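Local coordinates for carbamate kinase (Aeropyrum pernix, PDB 2E9Y), which probably catalyses the reversible transfer of phosphate between ATP and carbamate, giving carbamoyl phosphate, at residues Gln28-Asp41 with Leu92-Arg104. Residues are numbered along the deposited sequence; the frame is centred on the assembly and turned at random.
Sequences QTAAVKRASSIIAD and LLKHSLEEELRRR
R104 and D41 form the salt bridge that joins the C-terminal ends of the two segments. Both terminal nitrogens of the guanidinium converge on one oxygen, NH1 of R104 at 2.9 Å from OD1 of D41, and approach it from the same face of the carboxylate. NE of R104 donates to the anti lone pair of E100 OE2, with an N-H...O angle of 161°, so the guanidinium is held in plane between two acids while CB of A40 sits over the centre of one face, 3.4 Å from CZ of R104. With an alanine in place of R104, D41 would probably lose its salt bridge across the helices, E100 OE2 its donor and the A40 methyl its flat cover. Midway, OG of S36 is fixed by V32 O and lies 3.1 Å from OG of S96, a weak bond at best. Beyond it, V32 turns CG1 anti to its backbone N (chi1 158°), pressing it tightly on S96 CB at 3.3 Å, while CD1 of L92 abuts the Q28 amide. The contact joins helices 25-44 and 78-103 of the amino acid kinase fold; K94, facing away, pairs with D175 of the second subunit. The axes of 28-41 and 92-103 cross at -50°, 8.6 Å apart: small serines allow close approach midway, apolar side chains pack on either side, and an ionic network closes one end.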
loop_
_atom_site.group_PDB
_atom_site.type_symbol
_atom_site.label_atom_id
_atom_site.label_comp_id
_atom_site.label_asym_id
_atom_site.label_seq_id
_atom_site.Cartn_x
_atom_site.Cartn_y
_atom_site.Cartn_z
ATOM N N GLN A 28 10.077 -5.727 -13.665
ATOM C CA GLN A 28 8.777 -6.070 -13.105
ATOM C C GLN A 28 7.599 -5.777 -14.026
ATOM O O GLN A 28 6.720 -6.622 -14.193
ATOM C CB GLN A 28 8.580 -5.367 -11.757
ATOM C CG GLN A 28 9.057 -3.931 -11.710
ATOM C CD GLN A 28 9.022 -3.362 -10.305
ATOM O OE1 GLN A 28 9.191 -4.093 -9.331
ATOM N NE2 GLN A 28 8.816 -2.051 -10.194
ATOM N N THR A 29 7.575 -4.593 -14.629
ATOM C CA THR A 29 6.473 -4.239 -15.518
ATOM C C THR A 29 6.307 -5.249 -16.655
ATOM O O THR A 29 5.186 -5.558 -17.057
ATOM C CB THR A 29 6.661 -2.824 -16.107
ATOM O OG1 THR A 29 7.948 -2.727 -16.730
ATOM C CG2 THR A 29 6.543 -1.772 -15.005
ATOM N N ALA A 30 7.421 -5.774 -17.154
ATOM C CA ALA A 30 7.393 -6.754 -18.237
ATOM C C ALA A 30 6.874 -8.106 -17.747
ATOM O O ALA A 30 6.108 -8.779 -18.441
ATOM C CB ALA A 30 8.786 -6.913 -18.832
ATOM N N ALA A 31 7.297 -8.502 -16.551
ATOM C CA ALA A 31 6.859 -9.766 -15.974
ATOM C C ALA A 31 5.370 -9.694 -15.653
ATOM O O ALA A 31 4.610 -10.616 -15.953
ATOM C CB ALA A 31 7.656 -10.066 -14.705
ATOM N N VAL A 32 4.959 -8.589 -15.041
ATOM C CA VAL A 32 3.560 -8.416 -14.668
ATOM C C VAL A 32 2.651 -8.379 -15.899
ATOM O O VAL A 32 1.522 -8.853 -15.884
ATOM C CB VAL A 32 3.431 -7.108 -13.886
ATOM C CG1 VAL A 32 1.993 -6.599 -13.953
ATOM C CG2 VAL A 32 3.815 -7.332 -12.435
ATOM N N LYS A 33 3.140 -7.818 -17.001
ATOM C CA LYS A 33 2.352 -7.771 -18.226
ATOM C C LYS A 33 2.045 -9.199 -18.665
ATOM O O LYS A 33 0.911 -9.519 -19.020
ATOM C CB LYS A 33 3.117 -7.041 -19.334
ATOM C CG LYS A 33 2.342 -6.927 -20.644
ATOM C CD LYS A 33 3.120 -6.144 -21.697
ATOM C CE LYS A 33 2.337 -6.021 -22.999
ATOM N NZ LYS A 33 1.060 -5.269 -22.826
ATOM N N ARG A 34 3.065 -10.055 -18.637
ATOM C CA ARG A 34 2.889 -11.452 -19.021
ATOM C C ARG A 34 1.873 -12.132 -18.104
ATOM O O ARG A 34 0.976 -12.829 -18.571
ATOM C CB ARG A 34 4.223 -12.208 -18.953
ATOM C CG ARG A 34 5.242 -11.783 -20.001
ATOM C CD ARG A 34 6.372 -12.805 -20.135
ATOM N NE ARG A 34 7.266 -12.827 -18.977
ATOM C CZ ARG A 34 8.192 -11.906 -18.727
ATOM N NH1 ARG A 34 8.355 -10.881 -19.553
ATOM N NH2 ARG A 34 8.957 -12.010 -17.647
ATOM N N ALA A 35 2.014 -11.919 -16.799
ATOM C CA ALA A 35 1.105 -12.527 -15.831
ATOM C C ALA A 35 -0.328 -12.019 -15.966
ATOM O O ALA A 35 -1.278 -12.793 -15.840
ATOM C CB ALA A 35 1.615 -12.283 -14.411
ATOM N N SER A 36 -0.486 -10.722 -16.223
ATOM C CA SER A 36 -1.815 -10.138 -16.367
ATOM C C SER A 36 -2.537 -10.671 -17.593
ATOM O O SER A 36 -3.748 -10.880 -17.564
ATOM C CB SER A 36 -1.728 -8.612 -16.451
ATOM O OG SER A 36 -1.370 -8.058 -15.195
ATOM N N SER A 37 -1.792 -10.890 -18.670
ATOM C CA SER A 37 -2.389 -11.404 -19.895
ATOM C C SER A 37 -2.994 -12.771 -19.604
ATOM O O SER A 37 -4.143 -13.043 -19.958
ATOM C CB SER A 37 -1.330 -11.525 -20.990
ATOM O OG SER A 37 -1.926 -11.880 -22.226
ATOM N N ILE A 38 -2.213 -13.620 -18.943
ATOM C CA ILE A 38 -2.652 -14.965 -18.586
ATOM C C ILE A 38 -3.834 -14.940 -17.614
ATOM O O ILE A 38 -4.768 -15.730 -17.746
ATOM C CB ILE A 38 -1.481 -15.765 -17.975
ATOM C CG1 ILE A 38 -0.433 -16.034 -19.059
ATOM C CG2 ILE A 38 -1.983 -17.074 -17.375
ATOM C CD1 ILE A 38 0.862 -16.598 -18.541
ATOM N N ILE A 39 -3.802 -14.035 -16.641
ATOM C CA ILE A 39 -4.903 -13.941 -15.687
ATOM C C ILE A 39 -6.175 -13.504 -16.407
ATOM O O ILE A 39 -7.274 -13.943 -16.065
ATOM C CB ILE A 39 -4.588 -12.937 -14.557
ATOM C CG1 ILE A 39 -3.498 -13.512 -13.651
ATOM C CG2 ILE A 39 -5.849 -12.634 -13.755
ATOM C CD1 ILE A 39 -2.991 -12.535 -12.605
ATOM N N ALA A 40 -6.020 -12.636 -17.404
ATOM C CA ALA A 40 -7.160 -12.153 -18.175
ATOM C C ALA A 40 -7.827 -13.329 -18.879
ATOM O O ALA A 40 -9.049 -13.364 -19.025
ATOM C CB ALA A 40 -6.704 -11.118 -19.197
ATOM N N ASP A 41 -7.019 -14.289 -19.318
ATOM C CA ASP A 41 -7.553 -15.466 -19.987
ATOM C C ASP A 41 -8.432 -16.227 -19.004
ATOM O O ASP A 41 -9.555 -16.616 -19.328
ATOM C CB ASP A 41 -6.418 -16.372 -20.487
ATOM C CG ASP A 41 -5.605 -15.734 -21.600
ATOM O OD1 ASP A 41 -6.170 -14.914 -22.354
ATOM O OD2 ASP A 41 -4.406 -16.058 -21.733
ATOM N N LEU A 92 1.296 -2.655 -9.504
ATOM C CA LEU A 92 1.809 -3.143 -10.779
ATOM C C LEU A 92 0.829 -4.134 -11.415
ATOM O O LEU A 92 0.507 -4.022 -12.601
ATOM C CB LEU A 92 3.183 -3.798 -10.587
ATOM C CG LEU A 92 4.341 -2.834 -10.301
ATOM C CD1 LEU A 92 5.609 -3.623 -10.036
ATOM C CD2 LEU A 92 4.535 -1.890 -11.486
ATOM N N LEU A 93 0.352 -5.092 -10.624
ATOM C CA LEU A 93 -0.598 -6.098 -11.108
ATOM C C LEU A 93 -1.939 -5.452 -11.448
ATOM O O LEU A 93 -2.531 -5.729 -12.491
ATOM C CB LEU A 93 -0.807 -7.185 -10.044
ATOM C CG LEU A 93 0.378 -8.122 -9.787
ATOM C CD1 LEU A 93 0.132 -8.937 -8.521
ATOM C CD2 LEU A 93 0.574 -9.029 -10.990
ATOM N N LYS A 94 -2.412 -4.588 -10.555
ATOM C CA LYS A 94 -3.676 -3.877 -10.741
ATOM C C LYS A 94 -3.709 -3.059 -12.032
ATOM O O LYS A 94 -4.639 -3.174 -12.832
ATOM C CB LYS A 94 -3.917 -2.947 -9.550
ATOM C CG LYS A 94 -4.951 -1.849 -9.774
ATOM C CD LYS A 94 -4.921 -0.849 -8.614
ATOM C CE LYS A 94 -5.847 0.348 -8.852
ATOM N NZ LYS A 94 -7.289 -0.035 -8.917
ATOM N N HIS A 95 -2.694 -2.226 -12.227
ATOM C CA HIS A 95 -2.634 -1.369 -13.406
ATOM C C HIS A 95 -2.549 -2.177 -14.706
ATOM O O HIS A 95 -3.237 -1.880 -15.683
ATOM C CB HIS A 95 -1.427 -0.434 -13.304
ATOM C CG HIS A 95 -1.547 0.805 -14.138
ATOM N ND1 HIS A 95 -2.305 1.890 -13.750
ATOM C CD2 HIS A 95 -1.025 1.123 -15.345
ATOM C CE1 HIS A 95 -2.242 2.824 -14.682
ATOM N NE2 HIS A 95 -1.471 2.383 -15.662
ATOM N N SER A 96 -1.704 -3.201 -14.705
ATOM C CA SER A 96 -1.515 -4.041 -15.885
ATOM C C SER A 96 -2.753 -4.873 -16.233
ATOM O O SER A 96 -3.133 -4.978 -17.402
ATOM C CB SER A 96 -0.316 -4.967 -15.673
ATOM O OG SER A 96 -0.054 -5.735 -16.835
ATOM N N LEU A 97 -3.379 -5.463 -15.221
ATOM C CA LEU A 97 -4.567 -6.279 -15.448
ATOM C C LEU A 97 -5.723 -5.430 -15.969
ATOM O O LEU A 97 -6.415 -5.821 -16.912
ATOM C CB LEU A 97 -4.973 -6.993 -14.159
ATOM C CG LEU A 97 -6.172 -7.938 -14.261
ATOM C CD1 LEU A 97 -6.006 -8.875 -15.456
ATOM C CD2 LEU A 97 -6.293 -8.730 -12.971
ATOM N N GLU A 98 -5.930 -4.268 -15.358
ATOM C CA GLU A 98 -6.991 -3.368 -15.792
ATOM C C GLU A 98 -6.779 -2.965 -17.251
ATOM O O GLU A 98 -7.726 -2.911 -18.035
ATOM C CB GLU A 98 -7.022 -2.114 -14.911
ATOM C CG GLU A 98 -7.747 -2.297 -13.587
ATOM C CD GLU A 98 -7.679 -1.058 -12.707
ATOM O OE1 GLU A 98 -7.352 0.029 -13.227
ATOM O OE2 GLU A 98 -7.966 -1.171 -11.495
ATOM N N GLU A 99 -5.532 -2.688 -17.616
ATOM C CA GLU A 99 -5.216 -2.291 -18.984
ATOM C C GLU A 99 -5.517 -3.422 -19.965
ATOM O O GLU A 99 -6.060 -3.189 -21.049
ATOM C CB GLU A 99 -3.744 -1.900 -19.089
ATOM C CG GLU A 99 -3.317 -1.423 -20.464
ATOM C CD GLU A 99 -1.856 -1.026 -20.499
ATOM O OE1 GLU A 99 -1.453 -0.174 -19.677
ATOM O OE2 GLU A 99 -1.111 -1.564 -21.345
ATOM N N GLU A 100 -5.165 -4.645 -19.579
ATOM C CA GLU A 100 -5.395 -5.805 -20.431
ATOM C C GLU A 100 -6.884 -6.066 -20.626
ATOM O O GLU A 100 -7.341 -6.261 -21.752
ATOM C CB GLU A 100 -4.727 -7.046 -19.835
ATOM C CG GLU A 100 -4.866 -8.304 -20.685
ATOM C CD GLU A 100 -4.378 -8.108 -22.110
ATOM O OE1 GLU A 100 -3.274 -7.552 -22.289
ATOM O OE2 GLU A 100 -5.093 -8.516 -23.049
ATOM N N LEU A 101 -7.637 -6.065 -19.531
ATOM C CA LEU A 101 -9.073 -6.306 -19.605
ATOM C C LEU A 101 -9.750 -5.241 -20.459
ATOM O O LEU A 101 -10.689 -5.528 -21.200
ATOM C CB LEU A 101 -9.677 -6.322 -18.197
ATOM C CG LEU A 101 -9.173 -7.457 -17.299
ATOM C CD1 LEU A 101 -9.684 -7.269 -15.881
ATOM C CD2 LEU A 101 -9.634 -8.792 -17.861
ATOM N N ARG A 102 -9.258 -4.011 -20.353
ATOM C CA ARG A 102 -9.795 -2.887 -21.112
ATOM C C ARG A 102 -9.536 -3.116 -22.596
ATOM O O ARG A 102 -10.408 -2.890 -23.437
ATOM C CB ARG A 102 -9.112 -1.598 -20.661
ATOM C CG ARG A 102 -9.628 -0.330 -21.303
ATOM C CD ARG A 102 -8.688 0.805 -20.959
ATOM N NE ARG A 102 -8.380 0.803 -19.532
ATOM C CZ ARG A 102 -7.186 1.086 -19.023
ATOM N NH1 ARG A 102 -6.174 1.399 -19.821
ATOM N NH2 ARG A 102 -7.002 1.046 -17.712
ATOM N N ARG A 103 -8.324 -3.567 -22.905
ATOM C CA ARG A 103 -7.930 -3.845 -24.280
ATOM C C ARG A 103 -8.851 -4.910 -24.873
ATOM O O ARG A 103 -8.991 -5.017 -26.092
ATOM C CB ARG A 103 -6.476 -4.325 -24.315
ATOM C CG ARG A 103 -5.956 -4.666 -25.702
ATOM C CD ARG A 103 -4.469 -4.990 -25.680
ATOM N NE ARG A 103 -3.670 -3.866 -25.190
ATOM C CZ ARG A 103 -3.102 -3.809 -23.988
ATOM N NH1 ARG A 103 -3.233 -4.818 -23.135
ATOM N NH2 ARG A 103 -2.404 -2.738 -23.636
ATOM N N ARG A 104 -9.483 -5.690 -24.000
ATOM C CA ARG A 104 -10.390 -6.742 -24.436
ATOM C C ARG A 104 -11.847 -6.294 -24.349
ATOM O O ARG A 104 -12.765 -7.103 -24.481
ATOM C CB ARG A 104 -10.176 -8.003 -23.593
ATOM C CG ARG A 104 -8.743 -8.509 -23.609
ATOM C CD ARG A 104 -8.623 -9.888 -22.978
ATOM N NE ARG A 104 -7.234 -10.343 -22.935
ATOM C CZ ARG A 104 -6.859 -11.570 -22.590
ATOM N NH1 ARG A 104 -7.772 -12.473 -22.258
ATOM N NH2 ARG A 104 -5.572 -11.892 -22.571
HETATM O O HOH W 1 3.024 -4.096 -16.828
HETATM O O HOH W 2 -1.145 -7.687 -20.323
HETATM O O HOH W 3 -0.021 -7.931 -22.841
#